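Local coordinates for protein prolyl-tRNA synthetase (Giardia lamblia ATCC 50803, PDB 3IAL) that probably catalyses the ATP-dependent attachment of L-proline to tRNA(Pro) and is captured here with the intermediate prolyl-adenylate in its active site, at residues Val229-Gln237 with Cys510-Tyr518. Sequence-based numbering, arbitrary orientation.
With PR8 (5'-O-[(R)-hydroxy{[(2S)-pyrrolidin-2-ylcarbonyl]oxy}phosphoryl]adenosine), chain H.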
ATOM      1  N   VAL B 229     -26.274   6.532  -5.679  1.00 22.58           N
ATOM      2  CA  VAL B 229     -27.456   5.681  -5.688  1.00 23.88           C
ATOM      3  C   VAL B 229     -27.064   4.212  -5.903  1.00 24.52           C
ATOM      4  O   VAL B 229     -26.417   3.865  -6.891  1.00 24.96           O
ATOM      5  CB  VAL B 229     -28.462   6.094  -6.767  1.00 24.27           C
ATOM      6  CG1 VAL B 229     -29.676   5.167  -6.720  1.00 22.89           C
ATOM      7  CG2 VAL B 229     -28.873   7.553  -6.585  1.00 19.79           C
ATOM      8  N   MET B 230     -27.460   3.366  -4.955  1.00 25.76           N
ATOM      9  CA  MET B 230     -27.210   1.930  -5.013  1.00 25.14           C
ATOM     10  C   MET B 230     -28.433   1.207  -5.589  1.00 25.85           C
ATOM     11  O   MET B 230     -29.528   1.782  -5.621  1.00 25.35           O
ATOM     12  CB  MET B 230     -26.889   1.416  -3.612  1.00 25.15           C
ATOM     13  CG  MET B 230     -25.598   2.008  -3.047  1.00 27.78           C
ATOM     14  SD  MET B 230     -24.130   1.255  -3.771  1.00 29.74           S
ATOM     15  CE  MET B 230     -24.160  -0.336  -2.965  1.00 24.74           C
ATOM     16  N   PRO B 231     -28.259  -0.048  -6.047  1.00 26.84           N
ATOM     17  CA  PRO B 231     -29.373  -0.768  -6.695  1.00 27.56           C
ATOM     18  C   PRO B 231     -30.623  -0.956  -5.837  1.00 25.76           C
ATOM     19  O   PRO B 231     -31.693  -1.140  -6.386  1.00 27.40           O
ATOM     20  CB  PRO B 231     -28.762  -2.129  -7.060  1.00 27.17           C
ATOM     21  CG  PRO B 231     -27.303  -1.881  -7.150  1.00 29.75           C
ATOM     22  CD  PRO B 231     -26.992  -0.800  -6.149  1.00 28.34           C
ATOM     23  N   CYS B 232     -30.488  -0.905  -4.513  1.00 27.09           N
ATOM     24  CA  CYS B 232     -31.635  -0.983  -3.600  1.00 26.80           C
ATOM     25  C   CYS B 232     -32.431   0.325  -3.539  1.00 27.27           C
ATOM     26  O   CYS B 232     -33.536   0.339  -3.027  1.00 27.90           O
ATOM     27  CB  CYS B 232     -31.172  -1.352  -2.188  1.00 26.45           C
ATOM     28  SG  CYS B 232     -29.942  -0.191  -1.469  1.00 28.51           S
ATOM     29  N   GLY B 233     -31.867   1.422  -4.044  1.00 26.21           N
ATOM     30  CA  GLY B 233     -32.545   2.713  -4.020  1.00 25.38           C
ATOM     31  C   GLY B 233     -32.121   3.627  -2.885  1.00 26.22           C
ATOM     32  O   GLY B 233     -32.515   4.795  -2.855  1.00 28.19           O
ATOM     33  N   ARG B 234     -31.335   3.109  -1.942  1.00 26.04           N
ATOM     34  CA  ARG B 234     -30.698   3.954  -0.931  1.00 24.84           C
ATOM     35  C   ARG B 234     -29.455   4.577  -1.534  1.00 25.02           C
ATOM     36  O   ARG B 234     -28.904   4.047  -2.504  1.00 28.71           O
ATOM     37  CB  ARG B 234     -30.265   3.155   0.291  1.00 24.75           C
ATOM     38  CG  ARG B 234     -31.343   2.394   1.022  1.00 29.06           C
ATOM     39  CD  ARG B 234     -30.768   1.859   2.332  1.00 33.87           C
ATOM     40  NE  ARG B 234     -31.608   0.833   2.941  1.00 39.64           N
ATOM     41  CZ  ARG B 234     -31.693  -0.432   2.526  1.00 43.56           C
ATOM     42  NH1 ARG B 234     -30.994  -0.861   1.475  1.00 41.65           N
ATOM     43  NH2 ARG B 234     -32.496  -1.280   3.168  1.00 44.57           N
ATOM     44  N   VAL B 235     -29.011   5.693  -0.962  1.00 23.64           N
ATOM     45  CA  VAL B 235     -27.732   6.302  -1.348  1.00 25.03           C
ATOM     46  C   VAL B 235     -26.630   5.929  -0.344  1.00 26.63           C
ATOM     47  O   VAL B 235     -26.888   5.735   0.849  1.00 25.98           O
ATOM     48  CB  VAL B 235     -27.807   7.843  -1.436  1.00 24.66           C
ATOM     49  CG1 VAL B 235     -28.766   8.279  -2.534  1.00 21.72           C
ATOM     50  CG2 VAL B 235     -28.194   8.448  -0.076  1.00 23.63           C
ATOM     51  N   LEU B 236     -25.403   5.859  -0.843  1.00 25.93           N
ATOM     52  CA  LEU B 236     -24.238   5.561  -0.039  1.00 26.35           C
ATOM     53  C   LEU B 236     -23.264   6.728  -0.140  1.00 25.91           C
ATOM     54  O   LEU B 236     -22.842   7.077  -1.242  1.00 27.34           O
ATOM     55  CB  LEU B 236     -23.588   4.281  -0.582  1.00 27.00           C
ATOM     56  CG  LEU B 236     -22.407   3.703   0.195  1.00 30.87           C
ATOM     57  CD1 LEU B 236     -22.859   3.275   1.590  1.00 22.13           C
ATOM     58  CD2 LEU B 236     -21.794   2.536  -0.569  1.00 31.71           C
ATOM     59  N   GLN B 237     -22.903   7.338   0.990  1.00 26.58           N
ATOM     60  CA  GLN B 237     -21.906   8.409   0.983  1.00 25.19           C
ATOM     61  C   GLN B 237     -20.551   7.783   0.727  1.00 25.38           C
ATOM     62  O   GLN B 237     -20.035   7.031   1.553  1.00 27.53           O
ATOM     63  CB  GLN B 237     -21.873   9.206   2.291  1.00 27.87           C
ATOM     64  CG  GLN B 237     -20.865  10.350   2.263  1.00 26.32           C
ATOM     65  CD  GLN B 237     -20.702  11.050   3.593  1.00 30.36           C
ATOM     66  OE1 GLN B 237     -21.680  11.382   4.254  1.00 30.57           O
ATOM     67  NE2 GLN B 237     -19.458  11.292   3.985  1.00 28.70           N
ATOM     68  N   CYS B 510     -32.839  27.036  -3.249  1.00 31.28           N
ATOM     69  CA  CYS B 510     -32.002  25.907  -3.678  1.00 29.46           C
ATOM     70  C   CYS B 510     -32.866  24.701  -4.028  1.00 30.94           C
ATOM     71  O   CYS B 510     -34.072  24.697  -3.755  1.00 30.46           O
ATOM     72  CB  CYS B 510     -31.036  25.503  -2.560  1.00 29.71           C
ATOM     73  SG  CYS B 510     -31.865  24.763  -1.102  1.00 30.34           S
ATOM     74  N   TYR B 511     -32.245  23.683  -4.625  1.00 31.51           N
ATOM     75  CA  TYR B 511     -32.871  22.367  -4.774  1.00 32.61           C
ATOM     76  C   TYR B 511     -32.219  21.403  -3.792  1.00 33.02           C
ATOM     77  O   TYR B 511     -31.026  21.108  -3.893  1.00 32.37           O
ATOM     78  CB  TYR B 511     -32.729  21.831  -6.198  1.00 32.95           C
ATOM     79  CG  TYR B 511     -33.261  22.769  -7.245  1.00 37.34           C
ATOM     80  CD1 TYR B 511     -34.624  22.845  -7.517  1.00 40.69           C
ATOM     81  CD2 TYR B 511     -32.401  23.593  -7.962  1.00 41.48           C
ATOM     82  CE1 TYR B 511     -35.117  23.726  -8.477  1.00 43.57           C
ATOM     83  CE2 TYR B 511     -32.876  24.465  -8.923  1.00 41.22           C
ATOM     84  CZ  TYR B 511     -34.230  24.531  -9.176  1.00 43.87           C
ATOM     85  OH  TYR B 511     -34.683  25.404 -10.130  1.00 48.45           O
ATOM     86  N   MET B 512     -32.999  20.929  -2.829  1.00 33.52           N
ATOM     87  CA  MET B 512     -32.514  19.926  -1.901  1.00 32.38           C
ATOM     88  C   MET B 512     -32.699  18.551  -2.519  1.00 33.44           C
ATOM     89  O   MET B 512     -33.532  18.368  -3.420  1.00 33.36           O
ATOM     90  CB  MET B 512     -33.242  20.004  -0.556  1.00 31.89           C
ATOM     91  CG  MET B 512     -32.741  21.110   0.346  1.00 30.21           C
ATOM     92  SD  MET B 512     -30.991  20.925   0.755  1.00 28.84           S
ATOM     93  CE  MET B 512     -30.809  22.175   2.021  1.00 19.58           C
ATOM     94  N   TYR B 513     -31.891  17.609  -2.036  1.00 31.79           N
ATOM     95  CA  TYR B 513     -31.989  16.206  -2.395  1.00 32.60           C
ATOM     96  C   TYR B 513     -32.227  15.379  -1.147  1.00 34.14           C
ATOM     97  O   TYR B 513     -31.471  15.468  -0.167  1.00 33.88           O
ATOM     98  CB  TYR B 513     -30.708  15.720  -3.060  1.00 32.80           C
ATOM     99  CG  TYR B 513     -30.451  16.288  -4.433  1.00 29.45           C
ATOM    100  CD1 TYR B 513     -30.687  15.534  -5.570  1.00 29.22           C
ATOM    101  CD2 TYR B 513     -29.941  17.568  -4.589  1.00 30.52           C
ATOM    102  CE1 TYR B 513     -30.434  16.039  -6.831  1.00 32.49           C
ATOM    103  CE2 TYR B 513     -29.685  18.088  -5.844  1.00 32.25           C
ATOM    104  CZ  TYR B 513     -29.924  17.315  -6.963  1.00 33.44           C
ATOM    105  OH  TYR B 513     -29.680  17.823  -8.215  1.00 35.96           O
ATOM    106  N   CYS B 514     -33.264  14.548  -1.207  1.00 33.46           N
ATOM    107  CA  CYS B 514     -33.662  13.709  -0.096  1.00 33.52           C
ATOM    108  C   CYS B 514     -33.501  12.255  -0.529  1.00 32.94           C
ATOM    109  O   CYS B 514     -33.725  11.930  -1.698  1.00 31.23           O
ATOM    110  CB  CYS B 514     -35.122  14.021   0.268  1.00 34.52           C
ATOM    111  SG  CYS B 514     -35.993  12.740   1.127  1.00 43.76           S
ATOM    112  N   ALA B 515     -33.131  11.390   0.414  1.00 30.34           N
ATOM    113  CA  ALA B 515     -32.958   9.963   0.135  1.00 31.77           C
ATOM    114  C   ALA B 515     -32.841   9.121   1.404  1.00 31.86           C
ATOM    115  O   ALA B 515     -32.476   9.623   2.470  1.00 30.60           O
ATOM    116  CB  ALA B 515     -31.724   9.731  -0.730  1.00 28.22           C
ATOM    117  N   LYS B 516     -33.160   7.836   1.263  1.00 33.23           N
ATOM    118  CA  LYS B 516     -32.818   6.827   2.252  1.00 35.25           C
ATOM    119  C   LYS B 516     -31.333   6.549   2.145  1.00 35.52           C
ATOM    120  O   LYS B 516     -30.808   6.359   1.048  1.00 34.54           O
ATOM    121  CB  LYS B 516     -33.554   5.516   1.987  1.00 36.71           C
ATOM    122  CG  LYS B 516     -34.957   5.435   2.523  1.00 41.56           C
ATOM    123  CD  LYS B 516     -35.338   3.974   2.709  1.00 46.91           C
ATOM    124  CE  LYS B 516     -36.743   3.802   3.232  1.00 49.75           C
ATOM    125  NZ  LYS B 516     -36.878   2.495   3.949  1.00 54.60           N
ATOM    126  N   SER B 517     -30.665   6.494   3.287  1.00 37.22           N
ATOM    127  CA  SER B 517     -29.224   6.340   3.337  1.00 37.28           C
ATOM    128  C   SER B 517     -28.864   4.986   3.913  1.00 36.29           C
ATOM    129  O   SER B 517     -29.647   4.403   4.658  1.00 33.09           O
ATOM    130  CB  SER B 517     -28.640   7.437   4.225  1.00 38.49           C
ATOM    131  OG  SER B 517     -27.228   7.361   4.285  1.00 44.47           O
ATOM    132  N   TYR B 518     -27.677   4.497   3.547  1.00 37.36           N
ATOM    133  CA  TYR B 518     -27.028   3.377   4.234  1.00 37.13           C
ATOM    134  C   TYR B 518     -26.418   3.895   5.522  1.00 38.50           C
ATOM    135  O   TYR B 518     -26.013   5.059   5.582  1.00 36.82           O
ATOM    136  CB  TYR B 518     -25.902   2.765   3.385  1.00 38.51           C
ATOM    137  CG  TYR B 518     -26.345   1.651   2.485  1.00 34.29           C
ATOM    138  CD1 TYR B 518     -26.702   1.899   1.170  1.00 33.94           C
ATOM    139  CD2 TYR B 518     -26.424   0.343   2.955  1.00 32.97           C
ATOM    140  CE1 TYR B 518     -27.121   0.872   0.332  1.00 31.78           C
ATOM    141  CE2 TYR B 518     -26.843  -0.688   2.129  1.00 32.99           C
ATOM    142  CZ  TYR B 518     -27.185  -0.412   0.811  1.00 32.66           C
ATOM    143  OH  TYR B 518     -27.613  -1.419  -0.024  1.00 37.31           O
ATOM    144  OXT TYR B 518     -26.296   3.164   6.508  1.00 39.44           O
TER
HETATM  145  C   PR8 H 601     -13.746  12.041   6.954  1.00 41.68           C
HETATM  146  N   PR8 H 601     -11.576  12.553   7.886  1.00 37.95           N
HETATM  147  O   PR8 H 601     -13.726  11.099   7.748  1.00 39.80           O
HETATM  148  P   PR8 H 601     -15.933  11.234   6.093  0.70 54.76           P
HETATM  149  N1  PR8 H 601     -17.533   1.661   6.515  0.70 38.84           N
HETATM  150  C2  PR8 H 601     -17.004   1.893   5.319  0.70 36.35           C
HETATM  151  N3  PR8 H 601     -16.726   3.127   4.892  0.70 36.19           N
HETATM  152  C4  PR8 H 601     -16.974   4.191   5.654  0.70 40.17           C
HETATM  153  C5  PR8 H 601     -17.538   3.989   6.910  0.70 44.07           C
HETATM  154  C6  PR8 H 601     -17.814   2.692   7.336  0.70 44.75           C
HETATM  155  N6  PR8 H 601     -18.346   2.480   8.540  0.70 47.85           N
HETATM  156  N7  PR8 H 601     -17.690   5.180   7.474  0.70 45.67           N
HETATM  157  C8  PR8 H 601     -17.244   6.100   6.616  0.70 49.61           C
HETATM  158  N9  PR8 H 601     -16.812   5.505   5.496  0.70 48.94           N
HETATM  159  CA  PR8 H 601     -12.550  12.990   6.871  1.00 37.84           C
HETATM  160  CB  PR8 H 601     -11.883  12.825   5.516  1.00 35.99           C
HETATM  161  CD  PR8 H 601     -10.277  12.449   7.229  1.00 37.80           C
HETATM  162  CG  PR8 H 601     -10.635  11.982   5.812  1.00 35.60           C
HETATM  163  C1' PR8 H 601     -16.247   6.226   4.310  0.70 52.31           C
HETATM  164  O10 PR8 H 601     -14.773  12.356   6.120  1.00 43.66           O
HETATM  165  O1P PR8 H 601     -16.753  11.206   7.331  0.70 56.60           O
HETATM  166  C2' PR8 H 601     -17.310   7.072   3.567  0.70 54.66           C
HETATM  167  O2' PR8 H 601     -17.119   6.963   2.148  0.70 47.98           O
HETATM  168  O2P PR8 H 601     -16.842  11.608   4.823  0.70 58.29           O
HETATM  169  C3' PR8 H 601     -16.951   8.484   3.965  0.70 55.14           C
HETATM  170  O3' PR8 H 601     -17.419   9.412   2.982  0.70 53.41           O
HETATM  171  C4' PR8 H 601     -15.443   8.339   3.879  0.70 55.14           C
HETATM  172  O4' PR8 H 601     -15.225   7.188   4.725  0.70 53.59           O
HETATM  173  C5' PR8 H 601     -14.791   9.596   4.412  0.70 54.00           C
HETATM  174  O5' PR8 H 601     -15.213   9.839   5.740  0.70 54.92           O
HETATM  175  O   HOH W   1     -33.759   6.740  -1.460  1.00 27.04           O
HETATM  176  O   HOH W   2     -24.638   6.680   3.337  1.00 26.18           O
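Tyr518, the C-terminal residue, lays its side chain across Leu236, Arg234, Cys232 and Met230. Tyr518 CB packs 3.6 Å from Leu236 CD1. With CG roughly anti to the carbonyl carbon (chi1 -90°), the ring points toward Met230 and Cys232, away from the carboxylate, whose OXT forms a salt bridge with Arg164. Further out, CD1 reaches Arg234 CB, while Val235 O lies at the ring edge. Arg234 CD sits over the ring centre, 4.2 Å from the Tyr518 centroid, a CH-pi contact; the guanidinium, inclined 54° to the ring, adds at most a weak cation-pi attraction. Tyr518 CE1 meets Met230 CG at 3.9 Å and Cys232 SG at 3.5 Å, the sulfur approaching obliquely. Tyr518 OH lies 3.0 Å from Cys232 SG. Cys232 lies in the type I turn Met230-Gly233, and its SG accepts a weak hydrogen bond from Arg234 N.

The two backbones run parallel in a single beta bridge: Val235 N donates to Lys516 O (2.8 Å), and Tyr518 N to Val235 O (3.1 Å). Water 1 links Gly233 O to Lys516 N, and water 2 links Gln237 N to Ser517 OG. Gln237 O accepts a hydrogen bond from O2' of the prolyl-adenylate, and its NE2 donates to O3'. The C-terminal residues join strand 510-515 to catalytic-core strand 235-245, with Phe24 of helix 24-34 against Tyr518, helix 276-285 against Leu236 and strand 459-464 against Val235.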